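Local coordinates for non-toxic crystal protein (Bacillus thuringiensis, PDB 2D42) that is non-toxic and of unknown function, although it is built like the beta-pore-forming toxins of the aerolysin and epsilon-toxin group, at residues A1-L6 and D91-G96; R60-N65 and R151-Y156; A80-T85 and D133-F138; T97-K102 and A123-N128; Q142-P147 and V240-L245. All coordinates share one frame; numbering follows the deposited sequence.

Overall arrangement
Contacts 1 and 4 touch, their centres 10 Å apart; contact 1 lies across the chain's centre from contacts 2 and 5, which touch each other near one end of the elongated molecule, about 57 and 62 Å from it between centres. Contact 3 shares that side. Contacts 1 and 4 are partly buried; the others are surface contacts. Strand 71-94 serves contacts 1 and 3, and strand 129-146 serves contacts 3 and 5. Backbone hydrogen bonds dominate contact 1 (parallel) and contacts 2 and 3 (antiparallel), contacts 1 and 3 each adding a salt bridge, that of contact 3 on the exposed face. Contact 4 rests on an asparagine-threonine network between loops, and contact 5 mainly on apolar side chains.

Contact 1: A1-L6 and D91-G96; sequences AIINLL and DGVTAG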
# COMPACT_ATOMS: atom_id res chain seq x y z
N ALA A 1 7.48 14.90 -5.25
CA ALA A 1 8.87 14.52 -4.92
C ALA A 1 8.97 14.04 -3.47
O ALA A 1 7.96 13.96 -2.76
CB ALA A 1 9.81 15.72 -5.14
N ILE A 2 10.18 13.70 -3.03
CA ILE A 2 10.39 13.22 -1.67
C ILE A 2 11.12 14.27 -0.82
O ILE A 2 12.22 14.70 -1.16
CB ILE A 2 11.26 11.95 -1.65
CG1 ILE A 2 10.70 10.89 -2.61
CG2 ILE A 2 11.34 11.40 -0.22
CD1 ILE A 2 9.36 10.31 -2.21
N ILE A 3 10.50 14.69 0.28
CA ILE A 3 11.15 15.66 1.15
C ILE A 3 12.27 14.94 1.89
O ILE A 3 12.02 13.96 2.58
CB ILE A 3 10.17 16.24 2.19
CG1 ILE A 3 9.11 17.11 1.50
CG2 ILE A 3 10.95 17.01 3.26
CD1 ILE A 3 9.65 18.36 0.84
N ASN A 4 13.50 15.40 1.73
CA ASN A 4 14.61 14.77 2.43
C ASN A 4 14.82 15.52 3.75
O ASN A 4 15.28 16.67 3.75
CB ASN A 4 15.89 14.83 1.60
CG ASN A 4 17.02 14.07 2.23
OD1 ASN A 4 17.40 12.99 1.77
ND2 ASN A 4 17.56 14.60 3.32
N LEU A 5 14.50 14.87 4.86
CA LEU A 5 14.62 15.49 6.17
C LEU A 5 16.03 15.95 6.54
O LEU A 5 16.17 16.97 7.23
CB LEU A 5 14.06 14.56 7.24
CG LEU A 5 12.55 14.32 7.10
CD1 LEU A 5 12.11 13.21 8.04
CD2 LEU A 5 11.78 15.60 7.38
N LEU A 6 17.05 15.21 6.12
CA LEU A 6 18.43 15.59 6.42
C LEU A 6 18.80 16.85 5.64
O LEU A 6 19.55 17.70 6.13
CB LEU A 6 19.40 14.46 6.06
CG LEU A 6 19.35 13.24 6.98
CD1 LEU A 6 20.30 12.18 6.45
CD2 LEU A 6 19.74 13.63 8.39
N ASP A 91 4.33 12.23 -3.71
CA ASP A 91 4.85 13.18 -2.74
C ASP A 91 5.08 12.47 -1.41
O ASP A 91 4.13 12.09 -0.72
CB ASP A 91 3.88 14.36 -2.54
CG ASP A 91 3.71 15.19 -3.81
OD1 ASP A 91 4.64 15.20 -4.64
OD2 ASP A 91 2.65 15.83 -3.96
N GLY A 92 6.35 12.28 -1.07
CA GLY A 92 6.68 11.60 0.16
C GLY A 92 7.73 12.30 1.01
O GLY A 92 8.03 13.48 0.82
N VAL A 93 8.29 11.55 1.95
CA VAL A 93 9.30 12.09 2.85
C VAL A 93 10.22 10.96 3.29
O VAL A 93 9.83 9.79 3.24
CB VAL A 93 8.62 12.73 4.09
CG1 VAL A 93 7.80 11.68 4.84
CG2 VAL A 93 9.68 13.35 5.00
N THR A 94 11.44 11.31 3.68
CA THR A 94 12.41 10.31 4.14
C THR A 94 13.45 10.89 5.08
O THR A 94 13.80 12.07 4.99
CB THR A 94 13.16 9.65 2.95
OG1 THR A 94 14.03 8.62 3.44
CG2 THR A 94 14.00 10.69 2.21
N ALA A 95 13.95 10.05 5.98
CA ALA A 95 14.96 10.45 6.93
C ALA A 95 16.28 9.81 6.48
O ALA A 95 17.25 9.76 7.25
CB ALA A 95 14.59 9.97 8.33
N GLY A 96 16.30 9.33 5.25
CA GLY A 96 17.51 8.71 4.73
C GLY A 96 17.46 7.20 4.63
O GLY A 96 18.39 6.58 4.10
O HOH W 1 6.92 16.77 -2.83
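L5 and V93 make the apolar centre: L5 CG lies 3.7 Å from V93 CG2, and all three outer carbons of the leucine gather round that one methyl. The valine has CG2 anti to its backbone N, and this branch is the one that turns to L5. L5 also touches V173 and V93 touches C171, both on strand 150-185. Across the sheet from V93, I2 and T94 meet at about a right angle, with I2 CG2 3.7 Å from T94 CG2, and T125 and E127 of a neighbouring loop press on this face. Between the two faces runs a short parallel pairing of strand 2-4 with strand 92-94, in which the N-terminal chain alternates between giving and accepting: I3 N binds G92 O at 2.8 Å, and I3 O takes T94 N at 2.9 Å. The pairing runs straight into helix 5-19. N4 holds the N-cap position, and the amide of L5, in the first turn, still reaches T94 O at 2.9 Å, nearly in line with the carbonyl (C=O...N 177°). Past the strand, T94 OG1 accepts from G96 N in an ST turn. At the opposite end G92 N binds A1 O, and the chain's terminal amino group, A1 N, forms a salt bridge with D91 OD1 at 2.9 Å; a water lies 3.0 Å from A1 O and may donate to it.

Contact 2: R60-N65 and R151-Y156; sequences RRIITN and RATGVY
R60-N65 and R151-Y156 form an antiparallel strand pair on the surface near one end of the elongated molecule; the centre of the contact lies about 40 Å from the centre of the chain. Such pairing of long antiparallel strands is what builds the extended body of aerolysin-type toxins. Two hydrogen-bonded pairs hold the backbones: R61 with G154 and I63 with A152. In the second, I63 N to A152 O is 2.9 Å and A152 N to I63 O is 2.8 Å, both nearly straight at the hydrogen. The three non-hydrogen-bonded pairs, R60 with V155, I62 with T153 and T64 with R151, carry their side chains on one face. There R60 starts out extended, CG anti to its backbone N (chi1 171°), then bends at chi3, so that the chain passes slantwise over T153: CG lies 3.9 Å and NH1 3.8 Å from T153 CG2. The same CG also touches V155 CG2 at 4.0 Å. I62 and T153 run alongside, CG1 of the isoleucine against the threonine hydroxyl. T64 and R151 do likewise, and a water joins their polar ends, 2.6 Å from T64 OG1 and accepting from R151 NE at 3.0 Å. A salt bridge from R151 NH1 to E243 OE1 gives this guanidinium a second anchor. On the other face A152 is buried against V146 and V240, I63 rests on F75, and R61 touches F77 while staying exposed. Strand 150-185 thus runs between strand 54-65 and strand 219-244, with backbone bonds from R151, T153 and V155 to E243, V241 and D239.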
# COMPACT_ATOMS: atom_id res chain seq x y z
N ARG A 60 -13.10 -26.42 -14.67
CA ARG A 60 -14.26 -27.00 -15.32
C ARG A 60 -14.12 -28.50 -15.18
O ARG A 60 -13.10 -29.06 -15.55
CB ARG A 60 -14.31 -26.64 -16.82
CG ARG A 60 -15.39 -27.40 -17.59
CD ARG A 60 -15.33 -27.18 -19.11
NE ARG A 60 -14.89 -28.39 -19.83
CZ ARG A 60 -15.59 -29.01 -20.77
NH1 ARG A 60 -16.79 -28.55 -21.12
NH2 ARG A 60 -15.10 -30.09 -21.36
N ARG A 61 -15.14 -29.15 -14.63
CA ARG A 61 -15.10 -30.61 -14.46
C ARG A 61 -16.40 -31.23 -14.94
O ARG A 61 -17.42 -30.56 -15.05
CB ARG A 61 -14.87 -30.98 -12.99
CG ARG A 61 -13.50 -30.64 -12.50
CD ARG A 61 -12.46 -31.44 -13.26
NE ARG A 61 -11.18 -30.75 -13.31
CZ ARG A 61 -10.20 -31.05 -14.15
NH1 ARG A 61 -10.33 -32.05 -15.01
NH2 ARG A 61 -9.07 -30.35 -14.12
N ILE A 62 -16.34 -32.53 -15.20
CA ILE A 62 -17.50 -33.23 -15.71
C ILE A 62 -17.85 -34.50 -14.96
O ILE A 62 -16.98 -35.29 -14.62
CB ILE A 62 -17.28 -33.61 -17.20
CG1 ILE A 62 -17.08 -32.33 -18.02
CG2 ILE A 62 -18.45 -34.45 -17.71
CD1 ILE A 62 -16.71 -32.55 -19.46
N ILE A 63 -19.14 -34.67 -14.68
CA ILE A 63 -19.61 -35.89 -14.03
C ILE A 63 -20.62 -36.46 -15.01
O ILE A 63 -21.66 -35.86 -15.27
CB ILE A 63 -20.29 -35.60 -12.68
CG1 ILE A 63 -19.25 -35.05 -11.70
CG2 ILE A 63 -20.93 -36.88 -12.15
CD1 ILE A 63 -19.80 -34.74 -10.31
N THR A 64 -20.31 -37.62 -15.57
CA THR A 64 -21.19 -38.24 -16.55
C THR A 64 -21.94 -39.43 -15.99
O THR A 64 -21.35 -40.32 -15.38
CB THR A 64 -20.41 -38.72 -17.77
OG1 THR A 64 -19.64 -37.63 -18.29
CG2 THR A 64 -21.36 -39.24 -18.83
N ASN A 65 -23.26 -39.46 -16.19
CA ASN A 65 -24.06 -40.58 -15.72
C ASN A 65 -24.50 -41.41 -16.92
O ASN A 65 -25.41 -41.02 -17.66
CB ASN A 65 -25.28 -40.10 -14.95
CG ASN A 65 -26.19 -41.25 -14.54
OD1 ASN A 65 -25.85 -42.42 -14.74
ND2 ASN A 65 -27.34 -40.92 -13.97
N ARG A 151 -25.06 -35.66 -18.60
CA ARG A 151 -23.73 -35.30 -18.12
C ARG A 151 -23.88 -33.93 -17.46
O ARG A 151 -24.68 -33.10 -17.91
CB ARG A 151 -22.72 -35.20 -19.27
CG ARG A 151 -22.80 -33.91 -20.08
CD ARG A 151 -21.51 -33.64 -20.85
NE ARG A 151 -21.23 -34.67 -21.84
CZ ARG A 151 -22.00 -34.91 -22.89
NH1 ARG A 151 -23.09 -34.19 -23.10
NH2 ARG A 151 -21.69 -35.89 -23.74
N ALA A 152 -23.13 -33.72 -16.38
CA ALA A 152 -23.16 -32.45 -15.68
C ALA A 152 -21.80 -31.80 -15.83
O ALA A 152 -20.76 -32.41 -15.54
CB ALA A 152 -23.47 -32.65 -14.20
N THR A 153 -21.79 -30.56 -16.31
CA THR A 153 -20.54 -29.85 -16.48
C THR A 153 -20.50 -28.69 -15.52
O THR A 153 -21.27 -27.74 -15.64
CB THR A 153 -20.40 -29.34 -17.92
OG1 THR A 153 -20.40 -30.46 -18.81
CG2 THR A 153 -19.09 -28.57 -18.09
N GLY A 154 -19.63 -28.80 -14.52
CA GLY A 154 -19.50 -27.74 -13.54
C GLY A 154 -18.33 -26.82 -13.86
O GLY A 154 -17.19 -27.27 -13.97
N VAL A 155 -18.63 -25.53 -14.00
CA VAL A 155 -17.62 -24.52 -14.32
C VAL A 155 -17.47 -23.60 -13.11
O VAL A 155 -18.45 -23.03 -12.63
CB VAL A 155 -18.05 -23.67 -15.56
CG1 VAL A 155 -17.08 -22.53 -15.78
CG2 VAL A 155 -18.10 -24.56 -16.80
N TYR A 156 -16.23 -23.49 -12.63
CA TYR A 156 -15.88 -22.66 -11.47
C TYR A 156 -15.36 -21.33 -11.99
O TYR A 156 -14.34 -21.28 -12.69
CB TYR A 156 -14.80 -23.38 -10.65
CG TYR A 156 -14.55 -22.82 -9.26
CD1 TYR A 156 -15.60 -22.31 -8.49
CD2 TYR A 156 -13.28 -22.88 -8.69
CE1 TYR A 156 -15.38 -21.86 -7.18
CE2 TYR A 156 -13.05 -22.44 -7.38
CZ TYR A 156 -14.10 -21.93 -6.63
OH TYR A 156 -13.87 -21.55 -5.32
O HOH W 2 -19.52 -36.83 -20.78

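Contact 3: A80-T85 and D133-F138; sequences AYTSRT and DATQDF
A80-T85 and D133-F138 run antiparallel, their axes 150° apart, with Y81-Q136 and S83-A134 as hydrogen-bonded pairs; Y81 N and Q136 O, like Q136 N and Y81 O, are 2.9 Å apart. On the exposed face, R84 grips D133 side-on. R84 NE meets D133 OD1 at 2.7 Å, with that oxygen close to the guanidinium plane and approached on its syn side, while R84 NH2 reaches D133 OD2 at 3.0 Å through the syn lone pair. The two flat groups are 35° apart, so the grip is twisted and the NH2 bond is tilted out of the guanidinium plane. The bend of R84 at chi3 (-56°) brings the NE and NH2 edge round to the carboxylate. Further along this face T82 OG1 and T135 OG1 share a weak hydrogen bond at 3.3 Å, and A80 CB touches T135 CG2 at 3.9 Å and D137 OD1 at 3.6 Å. The opposite face is more apolar. Y81 CB abuts the edge of the F138 ring, 3.9 Å from CE2 and near the ring plane; the tyrosine also packs on I56, L58 and L158, and the phenylalanine on Y156 and L158. Q136 OE1 on this side accepts from G233 N. The chemistry is therefore two-sided: charges and threonine hydroxyls on the exposed face, aromatics mixed with S83 and Q136 on the other, a pattern consistent with the serine- and threonine-rich sheets of aerolysin-type toxins. Because R84 and D133 are both exposed, water would probably screen their attraction.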
# COMPACT_ATOMS: atom_id res chain seq x y z
N ALA A 80 -6.09 -21.73 -5.90
CA ALA A 80 -5.35 -20.64 -5.29
C ALA A 80 -4.99 -19.62 -6.37
O ALA A 80 -4.05 -19.83 -7.13
CB ALA A 80 -4.08 -21.17 -4.62
N TYR A 81 -5.74 -18.53 -6.42
CA TYR A 81 -5.53 -17.47 -7.40
C TYR A 81 -4.69 -16.33 -6.84
O TYR A 81 -4.91 -15.87 -5.73
CB TYR A 81 -6.88 -16.91 -7.86
CG TYR A 81 -6.82 -16.25 -9.22
CD1 TYR A 81 -6.67 -17.01 -10.38
CD2 TYR A 81 -6.88 -14.86 -9.34
CE1 TYR A 81 -6.58 -16.41 -11.64
CE2 TYR A 81 -6.80 -14.24 -10.59
CZ TYR A 81 -6.64 -15.02 -11.74
OH TYR A 81 -6.54 -14.42 -12.98
N THR A 82 -3.75 -15.86 -7.65
CA THR A 82 -2.87 -14.78 -7.25
C THR A 82 -3.19 -13.48 -7.95
O THR A 82 -3.16 -13.41 -9.18
CB THR A 82 -1.41 -15.12 -7.56
OG1 THR A 82 -1.02 -16.26 -6.79
CG2 THR A 82 -0.51 -13.94 -7.22
N SER A 83 -3.51 -12.45 -7.18
CA SER A 83 -3.81 -11.14 -7.74
C SER A 83 -2.74 -10.17 -7.26
O SER A 83 -2.25 -10.27 -6.13
CB SER A 83 -5.20 -10.67 -7.29
OG SER A 83 -6.22 -11.52 -7.79
N ARG A 84 -2.37 -9.22 -8.11
CA ARG A 84 -1.33 -8.26 -7.78
C ARG A 84 -1.83 -6.84 -7.59
O ARG A 84 -2.80 -6.42 -8.22
CB ARG A 84 -0.26 -8.26 -8.87
CG ARG A 84 0.79 -7.17 -8.70
CD ARG A 84 1.97 -7.39 -9.63
NE ARG A 84 2.57 -8.71 -9.44
CZ ARG A 84 3.68 -9.13 -10.03
NH1 ARG A 84 4.33 -8.33 -10.86
NH2 ARG A 84 4.14 -10.35 -9.80
N THR A 85 -1.15 -6.12 -6.71
CA THR A 85 -1.47 -4.72 -6.45
C THR A 85 -0.13 -4.00 -6.46
O THR A 85 0.87 -4.52 -5.99
CB THR A 85 -2.14 -4.51 -5.09
OG1 THR A 85 -1.20 -4.78 -4.04
CG2 THR A 85 -3.34 -5.42 -4.95
N ASP A 133 2.06 -9.57 -4.32
CA ASP A 133 1.23 -10.66 -4.82
C ASP A 133 0.55 -11.31 -3.64
O ASP A 133 1.21 -11.78 -2.72
CB ASP A 133 2.06 -11.72 -5.54
CG ASP A 133 2.64 -11.21 -6.84
OD1 ASP A 133 1.92 -10.52 -7.59
OD2 ASP A 133 3.82 -11.52 -7.11
N ALA A 134 -0.78 -11.32 -3.67
CA ALA A 134 -1.55 -11.92 -2.61
C ALA A 134 -2.23 -13.16 -3.17
O ALA A 134 -2.78 -13.12 -4.28
CB ALA A 134 -2.58 -10.94 -2.08
N THR A 135 -2.19 -14.25 -2.42
CA THR A 135 -2.81 -15.48 -2.86
C THR A 135 -4.12 -15.71 -2.12
O THR A 135 -4.16 -15.76 -0.90
CB THR A 135 -1.88 -16.69 -2.63
OG1 THR A 135 -0.73 -16.57 -3.47
CG2 THR A 135 -2.60 -17.99 -2.94
N GLN A 136 -5.20 -15.83 -2.89
CA GLN A 136 -6.51 -16.08 -2.31
C GLN A 136 -6.81 -17.55 -2.54
O GLN A 136 -6.61 -18.06 -3.65
CB GLN A 136 -7.56 -15.21 -3.00
CG GLN A 136 -7.42 -13.73 -2.68
CD GLN A 136 -8.43 -12.87 -3.42
OE1 GLN A 136 -8.25 -12.56 -4.60
NE2 GLN A 136 -9.51 -12.49 -2.73
N ASP A 137 -7.27 -18.25 -1.51
CA ASP A 137 -7.58 -19.67 -1.63
C ASP A 137 -9.09 -19.88 -1.79
O ASP A 137 -9.81 -20.00 -0.80
CB ASP A 137 -7.09 -20.45 -0.41
CG ASP A 137 -5.59 -20.38 -0.23
OD1 ASP A 137 -4.85 -20.85 -1.12
OD2 ASP A 137 -5.14 -19.87 0.81
N PHE A 138 -9.56 -19.94 -3.02
CA PHE A 138 -10.98 -20.13 -3.26
C PHE A 138 -11.36 -21.61 -3.20
O PHE A 138 -10.83 -22.43 -3.95
CB PHE A 138 -11.37 -19.53 -4.62
CG PHE A 138 -11.14 -18.05 -4.70
CD1 PHE A 138 -11.93 -17.17 -3.97
CD2 PHE A 138 -10.11 -17.54 -5.50
CE1 PHE A 138 -11.70 -15.79 -4.02
CE2 PHE A 138 -9.88 -16.16 -5.55
CZ PHE A 138 -10.67 -15.29 -4.81

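Contact 4: T97-K102 and A123-N128; sequences TNITGK and AVTNEN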
# COMPACT_ATOMS: atom_id res chain seq x y z
N THR A 97 16.40 6.59 5.13
CA THR A 97 16.26 5.13 5.09
C THR A 97 14.92 4.73 4.47
O THR A 97 13.88 5.27 4.84
CB THR A 97 16.33 4.51 6.50
OG1 THR A 97 17.58 4.85 7.11
CG2 THR A 97 16.20 2.99 6.43
N ASN A 98 14.94 3.79 3.53
CA ASN A 98 13.68 3.38 2.93
C ASN A 98 12.89 2.51 3.89
O ASN A 98 13.44 1.67 4.58
CB ASN A 98 13.93 2.65 1.61
CG ASN A 98 14.16 3.60 0.46
OD1 ASN A 98 13.43 4.59 0.31
ND2 ASN A 98 15.17 3.33 -0.35
N ILE A 99 11.59 2.75 3.94
CA ILE A 99 10.70 2.00 4.81
C ILE A 99 9.51 1.48 4.02
O ILE A 99 8.77 2.25 3.41
CB ILE A 99 10.13 2.86 5.95
CG1 ILE A 99 11.26 3.57 6.70
CG2 ILE A 99 9.34 1.99 6.91
CD1 ILE A 99 10.75 4.67 7.60
N THR A 100 9.33 0.17 4.02
CA THR A 100 8.22 -0.43 3.31
C THR A 100 7.06 -0.65 4.28
O THR A 100 7.23 -1.31 5.31
CB THR A 100 8.61 -1.77 2.69
OG1 THR A 100 9.58 -1.54 1.66
CG2 THR A 100 7.40 -2.46 2.10
N GLY A 101 5.90 -0.08 3.97
CA GLY A 101 4.75 -0.25 4.83
C GLY A 101 3.71 -1.20 4.24
O GLY A 101 3.65 -1.38 3.02
N LYS A 102 2.90 -1.82 5.10
CA LYS A 102 1.85 -2.73 4.66
C LYS A 102 0.54 -1.97 4.88
O LYS A 102 0.34 -1.39 5.95
CB LYS A 102 1.85 -4.00 5.52
CG LYS A 102 1.40 -5.27 4.79
CD LYS A 102 0.04 -5.12 4.13
CE LYS A 102 -0.43 -6.45 3.56
NZ LYS A 102 0.60 -7.09 2.69
N ALA A 123 6.32 2.51 -0.10
CA ALA A 123 7.29 3.27 0.68
C ALA A 123 7.02 4.74 0.43
O ALA A 123 6.96 5.19 -0.71
CB ALA A 123 8.71 2.91 0.24
N VAL A 124 6.84 5.50 1.51
CA VAL A 124 6.60 6.93 1.38
C VAL A 124 7.95 7.61 1.19
O VAL A 124 8.02 8.81 0.91
CB VAL A 124 5.93 7.52 2.66
CG1 VAL A 124 6.92 7.49 3.83
CG2 VAL A 124 5.47 8.94 2.39
N THR A 125 9.01 6.82 1.31
CA THR A 125 10.39 7.31 1.22
C THR A 125 11.03 7.40 -0.15
O THR A 125 12.15 7.89 -0.28
CB THR A 125 11.32 6.47 2.11
OG1 THR A 125 11.26 5.10 1.70
CG2 THR A 125 10.89 6.58 3.57
N ASN A 126 10.34 6.91 -1.18
CA ASN A 126 10.88 6.98 -2.53
C ASN A 126 9.76 6.89 -3.56
O ASN A 126 8.61 6.62 -3.21
CB ASN A 126 11.92 5.87 -2.75
CG ASN A 126 11.30 4.49 -2.76
OD1 ASN A 126 10.46 4.18 -3.60
ND2 ASN A 126 11.72 3.65 -1.82
N GLU A 127 10.09 7.12 -4.82
CA GLU A 127 9.08 7.09 -5.86
C GLU A 127 9.11 5.82 -6.70
O GLU A 127 8.62 5.81 -7.82
CB GLU A 127 9.22 8.31 -6.76
CG GLU A 127 9.02 9.63 -6.04
CD GLU A 127 9.20 10.84 -6.94
OE1 GLU A 127 8.52 10.89 -7.99
OE2 GLU A 127 10.00 11.73 -6.61
N ASN A 128 9.69 4.75 -6.15
CA ASN A 128 9.77 3.50 -6.88
C ASN A 128 8.44 2.74 -6.80
O ASN A 128 7.62 2.98 -5.92
CB ASN A 128 10.88 2.59 -6.32
CG ASN A 128 12.24 3.27 -6.29
OD1 ASN A 128 12.60 4.02 -7.20
ND2 ASN A 128 13.02 2.99 -5.25
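N98 reaches across to T125 and N126, and its side chain can be followed outward. CB lies 3.6 Å from T125 OG1, CG comes near N126 ND2, and the tip oxygen OD1 takes two hydrogen bonds. T125 OG1 donates at 2.6 Å, in the plane of the N98 amide and on a lone pair. N126 ND2 donates at 2.9 Å from well above that plane, along a nearly straight N-H line (169°), the two amides being almost perpendicular (85°). The threonine hydroxyl sits between its own backbone N and carbonyl carbon (chi1 59°), where it can also accept from I99 N at 3.3 Å; one hydroxyl thus links N98 and I99. N126 OD1 receives N128 N at 2.7 Å in an Asx turn, while ND2 also bonds to Y130 OH. Nearby, A123 CB rests 3.2 Å from I99 O. These loops flank the hairpin of strands 101-109 and 114-122, probably the counterpart of the amphipathic hairpin that pore-forming relatives insert into membranes. G101 pairs with G122 at its base, I99 packs on I37 and L40 of strand 36-43, and V124 bonds to V93 at the end of strand 71-94.

Contact 5: Q142-P147 and V240-L245; sequences QTIRVP and VVIEPL
I144 and I242 meet tip to tip through their CD1 methyls, modelled 3.3 Å apart; this is tighter than normal van der Waals contact, so the exact placement of the methyl ends is doubtful. I144 has CG1 anti to its backbone N (chi1 -174°), and this longer branch carries CD1 across to the other strand. Beside this point V240 and I144 pass antiparallel, flank to flank, with CG1 to CG1 at 4.1 Å, and V240 CG2 touches Q142 CG at 3.9 Å. At the other end P147 CD sits 3.7 Å from I242 CG2, the two side chains roughly at right angles. The end of Q142 turns back on its own strand, where NE2 donates to T143 O at 2.8 Å. The two strands run in nearly the same direction (8°), but their axes are 8.8 Å apart, and they are bridged almost wholly by side chains. Each is positioned by a different neighbour: Q142 and I144 bond through their backbones to F75 and G73 of strand 71-94, whereas strand 240-244 is paired with strand 150-185. Apolar residues facing each other between strands paired to separate partners are characteristic of a beta sandwich, consistent with the strand-built end domain of aerolysin-type toxins.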
# COMPACT_ATOMS: atom_id res chain seq x y z
N GLN A 142 -20.41 -27.95 -4.99
CA GLN A 142 -21.77 -27.88 -5.51
C GLN A 142 -22.33 -29.28 -5.72
O GLN A 142 -21.73 -30.10 -6.43
CB GLN A 142 -21.79 -27.13 -6.84
CG GLN A 142 -23.14 -27.19 -7.57
CD GLN A 142 -24.20 -26.35 -6.90
OE1 GLN A 142 -24.07 -25.13 -6.80
NE2 GLN A 142 -25.26 -26.99 -6.42
N THR A 143 -23.48 -29.55 -5.13
CA THR A 143 -24.12 -30.84 -5.27
C THR A 143 -25.11 -30.74 -6.41
O THR A 143 -25.75 -29.70 -6.59
CB THR A 143 -24.84 -31.24 -3.98
OG1 THR A 143 -23.91 -31.18 -2.89
CG2 THR A 143 -25.38 -32.66 -4.09
N ILE A 144 -25.24 -31.81 -7.17
CA ILE A 144 -26.13 -31.82 -8.32
C ILE A 144 -26.73 -33.19 -8.53
O ILE A 144 -26.13 -34.20 -8.19
CB ILE A 144 -25.33 -31.44 -9.60
CG1 ILE A 144 -26.28 -31.30 -10.78
CG2 ILE A 144 -24.28 -32.51 -9.89
CD1 ILE A 144 -27.22 -30.13 -10.64
N ARG A 145 -27.94 -33.23 -9.08
CA ARG A 145 -28.58 -34.50 -9.36
C ARG A 145 -28.44 -34.71 -10.85
O ARG A 145 -28.97 -33.95 -11.65
CB ARG A 145 -30.06 -34.47 -8.97
CG ARG A 145 -30.78 -35.76 -9.32
CD ARG A 145 -32.18 -35.81 -8.71
NE ARG A 145 -32.13 -35.82 -7.25
CZ ARG A 145 -33.20 -35.94 -6.47
NH1 ARG A 145 -34.41 -36.07 -7.00
NH2 ARG A 145 -33.06 -35.94 -5.15
N VAL A 146 -27.71 -35.75 -11.22
CA VAL A 146 -27.50 -36.03 -12.63
C VAL A 146 -28.47 -37.09 -13.11
O VAL A 146 -28.35 -38.26 -12.74
CB VAL A 146 -26.08 -36.51 -12.91
CG1 VAL A 146 -25.87 -36.59 -14.41
CG2 VAL A 146 -25.07 -35.56 -12.27
N PRO A 147 -29.43 -36.70 -13.94
CA PRO A 147 -30.44 -37.60 -14.49
C PRO A 147 -29.83 -38.70 -15.34
O PRO A 147 -28.73 -38.54 -15.88
CB PRO A 147 -31.32 -36.67 -15.33
CG PRO A 147 -31.15 -35.33 -14.64
CD PRO A 147 -29.67 -35.31 -14.38
N VAL A 240 -23.57 -25.17 -13.30
CA VAL A 240 -23.66 -26.53 -13.81
C VAL A 240 -24.65 -26.65 -14.96
O VAL A 240 -25.83 -26.35 -14.81
CB VAL A 240 -24.08 -27.49 -12.69
CG1 VAL A 240 -24.06 -28.92 -13.20
CG2 VAL A 240 -23.15 -27.32 -11.49
N VAL A 241 -24.16 -27.10 -16.10
CA VAL A 241 -25.00 -27.31 -17.26
C VAL A 241 -25.23 -28.82 -17.33
O VAL A 241 -24.28 -29.60 -17.43
CB VAL A 241 -24.31 -26.86 -18.56
CG1 VAL A 241 -25.11 -27.34 -19.77
CG2 VAL A 241 -24.19 -25.34 -18.59
N ILE A 242 -26.50 -29.22 -17.23
CA ILE A 242 -26.87 -30.62 -17.28
C ILE A 242 -27.51 -30.89 -18.63
O ILE A 242 -28.41 -30.17 -19.05
CB ILE A 242 -27.88 -30.96 -16.17
CG1 ILE A 242 -27.22 -30.79 -14.80
CG2 ILE A 242 -28.40 -32.38 -16.34
CD1 ILE A 242 -28.19 -30.90 -13.65
N GLU A 243 -27.04 -31.91 -19.33
CA GLU A 243 -27.59 -32.21 -20.64
C GLU A 243 -27.60 -33.70 -20.95
O GLU A 243 -26.78 -34.46 -20.42
CB GLU A 243 -26.80 -31.46 -21.71
CG GLU A 243 -25.33 -31.80 -21.75
CD GLU A 243 -24.51 -30.80 -22.55
OE1 GLU A 243 -23.29 -31.03 -22.73
OE2 GLU A 243 -25.08 -29.78 -22.99
N PRO A 244 -28.53 -34.14 -21.81
CA PRO A 244 -28.64 -35.55 -22.18
C PRO A 244 -27.50 -36.00 -23.09
O PRO A 244 -26.97 -35.22 -23.88
CB PRO A 244 -29.99 -35.62 -22.88
CG PRO A 244 -30.07 -34.29 -23.56
CD PRO A 244 -29.59 -33.35 -22.46
N LEU A 245 -27.13 -37.27 -22.96
CA LEU A 245 -26.08 -37.84 -23.79
C LEU A 245 -26.71 -38.21 -25.13
O LEU A 245 -27.88 -38.58 -25.20
CB LEU A 245 -25.52 -39.09 -23.12
CG LEU A 245 -24.98 -38.90 -21.70
CD1 LEU A 245 -24.59 -40.25 -21.12
CD2 LEU A 245 -23.78 -37.96 -21.72